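Local structure of AlyGC (Glaciecola chathamensis, 5GKD) at residues 648-653 with 677-682. The protein probably cleaves alginate by beta-elimination, as an alginate lyase of polysaccharide lyase family 6. Numbering follows the deposited sequence.
Sequences VGKGKR and NSAPII
With chi1 at -61°, the hydroxyl of Ser678 lies anti to its own carbonyl carbon, and this places OG where the backbone N-H of Val648 can reach it: Val648 N donates to Ser678 OG over 3.0 Å. The same OG is hydrogen-bonded to the backbone O of Asn676, which ties the serine into its own chain as well as to Val648. One residue on, Ala679 N donates a hydrogen bond to Val648 O (2.8 Å). Val648 is thus held through both its N and its O, the first by a side chain and the second by main chain. Replacing the Ser678 hydroxyl by the bare methyl of an alanine is likely to leave the buried N-H of Val648 without its acceptor and the carbonyl of Asn676 without this partner. Lys650 comes alongside from the solvent side. Bends at chi2 (138°) and chi3 (62°) steer its chain across Ser678 to the Asn677 carbonyl, so that CD passes 3.8 Å from Ser678 CA and NZ bonds to Asn677 O at 2.8 Å, approaching from above the carbonyl plane; a salt bridge to Glu647 engages the same ammonium. The methyl CB of Ala679, which turns toward 648-653, rests 3.5 Å from Gly649 O, and Gly649, with no side chain, lets it come this close. The contact joins successive coils of the C-terminal parallel beta-helix at the turns where strands 644-648 and 667-676 end. Val648 packs on Val614 and Leu617 of strand 613-617, in the preceding coil, while Thr702 bonds to Ser678 N from the other neighbour, and the chain beyond Pro680 enters strand 681-685, between strands 660-663 and 706-709.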
loop_
_atom_site.group_PDB
_atom_site.type_symbol
_atom_site.label_atom_id
_atom_site.label_comp_id
_atom_site.label_asym_id
_atom_site.label_seq_id
_atom_site.Cartn_x
_atom_site.Cartn_y
_atom_site.Cartn_z
ATOM N N VAL A 648 -28.896 5.016 5.496
ATOM C CA VAL A 648 -27.485 4.650 5.564
ATOM C C VAL A 648 -27.281 3.283 4.921
ATOM O O VAL A 648 -28.052 2.351 5.169
ATOM C CB VAL A 648 -26.978 4.648 7.018
ATOM C CG1 VAL A 648 -25.586 4.060 7.092
ATOM C CG2 VAL A 648 -26.999 6.049 7.585
ATOM N N GLY A 649 -26.249 3.171 4.086
ATOM C CA GLY A 649 -25.758 1.885 3.638
ATOM C C GLY A 649 -26.369 1.315 2.379
ATOM O O GLY A 649 -25.995 0.207 1.986
ATOM N N LYS A 650 -27.275 2.028 1.716
ATOM C CA LYS A 650 -28.028 1.439 0.617
ATOM C C LYS A 650 -27.471 1.774 -0.757
ATOM O O LYS A 650 -28.066 1.383 -1.758
ATOM C CB LYS A 650 -29.499 1.870 0.704
ATOM C CG LYS A 650 -30.301 1.063 1.718
ATOM C CD LYS A 650 -31.227 1.932 2.539
ATOM C CE LYS A 650 -32.265 2.631 1.678
ATOM N NZ LYS A 650 -32.998 3.674 2.447
ATOM N N GLY A 651 -26.350 2.480 -0.838
ATOM C CA GLY A 651 -25.798 2.808 -2.139
ATOM C C GLY A 651 -25.446 1.566 -2.936
ATOM O O GLY A 651 -25.038 0.542 -2.393
ATOM N N LYS A 652 -25.601 1.669 -4.255
ATOM C CA LYS A 652 -25.319 0.533 -5.125
ATOM C C LYS A 652 -23.843 0.156 -5.155
ATOM O O LYS A 652 -23.516 -0.914 -5.658
ATOM C CB LYS A 652 -25.794 0.822 -6.554
ATOM C CG LYS A 652 -24.893 1.784 -7.325
ATOM C CD LYS A 652 -25.385 2.030 -8.764
ATOM C CE LYS A 652 -24.501 3.071 -9.467
ATOM N NZ LYS A 652 -25.235 3.946 -10.450
ATOM N N ARG A 653 -22.947 0.998 -4.658
ATOM C CA ARG A 653 -21.536 0.647 -4.657
ATOM C C ARG A 653 -21.075 0.037 -3.341
ATOM O O ARG A 653 -19.913 -0.371 -3.242
ATOM C CB ARG A 653 -20.685 1.873 -5.010
ATOM C CG ARG A 653 -20.958 2.363 -6.419
ATOM C CD ARG A 653 -20.106 3.550 -6.799
ATOM N NE ARG A 653 -20.700 4.233 -7.944
ATOM C CZ ARG A 653 -20.360 4.001 -9.204
ATOM N NH1 ARG A 653 -19.410 3.118 -9.482
ATOM N NH2 ARG A 653 -20.965 4.658 -10.179
ATOM N N ASN A 677 -34.556 3.402 7.959
ATOM C CA ASN A 677 -34.536 3.240 6.510
ATOM C C ASN A 677 -33.118 3.004 6.003
ATOM O O ASN A 677 -32.592 3.752 5.176
ATOM C CB ASN A 677 -35.166 4.459 5.841
ATOM C CG ASN A 677 -36.550 4.768 6.394
ATOM O OD1 ASN A 677 -37.418 3.889 6.441
ATOM N ND2 ASN A 677 -36.751 6.003 6.842
ATOM N N SER A 678 -32.498 1.949 6.524
ATOM C CA SER A 678 -31.073 1.731 6.304
ATOM C C SER A 678 -30.790 0.257 6.039
ATOM O O SER A 678 -31.648 -0.614 6.199
ATOM C CB SER A 678 -30.249 2.222 7.494
ATOM O OG SER A 678 -30.428 3.616 7.716
ATOM N N ALA A 679 -29.568 -0.006 5.606
ATOM C CA ALA A 679 -29.104 -1.362 5.444
ATOM C C ALA A 679 -28.830 -1.971 6.820
ATOM O O ALA A 679 -28.597 -1.251 7.789
ATOM C CB ALA A 679 -27.852 -1.376 4.562
ATOM N N PRO A 680 -28.868 -3.293 6.930
ATOM C CA PRO A 680 -28.760 -3.935 8.249
ATOM C C PRO A 680 -27.348 -3.874 8.826
ATOM O O PRO A 680 -26.367 -3.543 8.156
ATOM C CB PRO A 680 -29.165 -5.375 7.951
ATOM C CG PRO A 680 -28.760 -5.575 6.530
ATOM C CD PRO A 680 -29.091 -4.283 5.860
ATOM N N ILE A 681 -27.270 -4.186 10.115
ATOM C CA ILE A 681 -26.014 -4.508 10.780
ATOM C C ILE A 681 -25.656 -5.952 10.453
ATOM O O ILE A 681 -26.524 -6.827 10.472
ATOM C CB ILE A 681 -26.158 -4.315 12.301
ATOM C CG1 ILE A 681 -26.444 -2.860 12.644
ATOM C CG2 ILE A 681 -24.930 -4.828 13.038
ATOM C CD1 ILE A 681 -26.887 -2.695 14.090
ATOM N N ILE A 682 -24.388 -6.226 10.147
ATOM C CA ILE A 682 -23.986 -7.587 9.801
ATOM C C ILE A 682 -22.757 -7.969 10.606
ATOM O O ILE A 682 -21.717 -7.304 10.514
ATOM C CB ILE A 682 -23.706 -7.769 8.300
ATOM C CG1 ILE A 682 -24.946 -7.443 7.466
ATOM C CG2 ILE A 682 -23.278 -9.211 8.032
ATOM C CD1 ILE A 682 -24.791 -7.747 5.991
#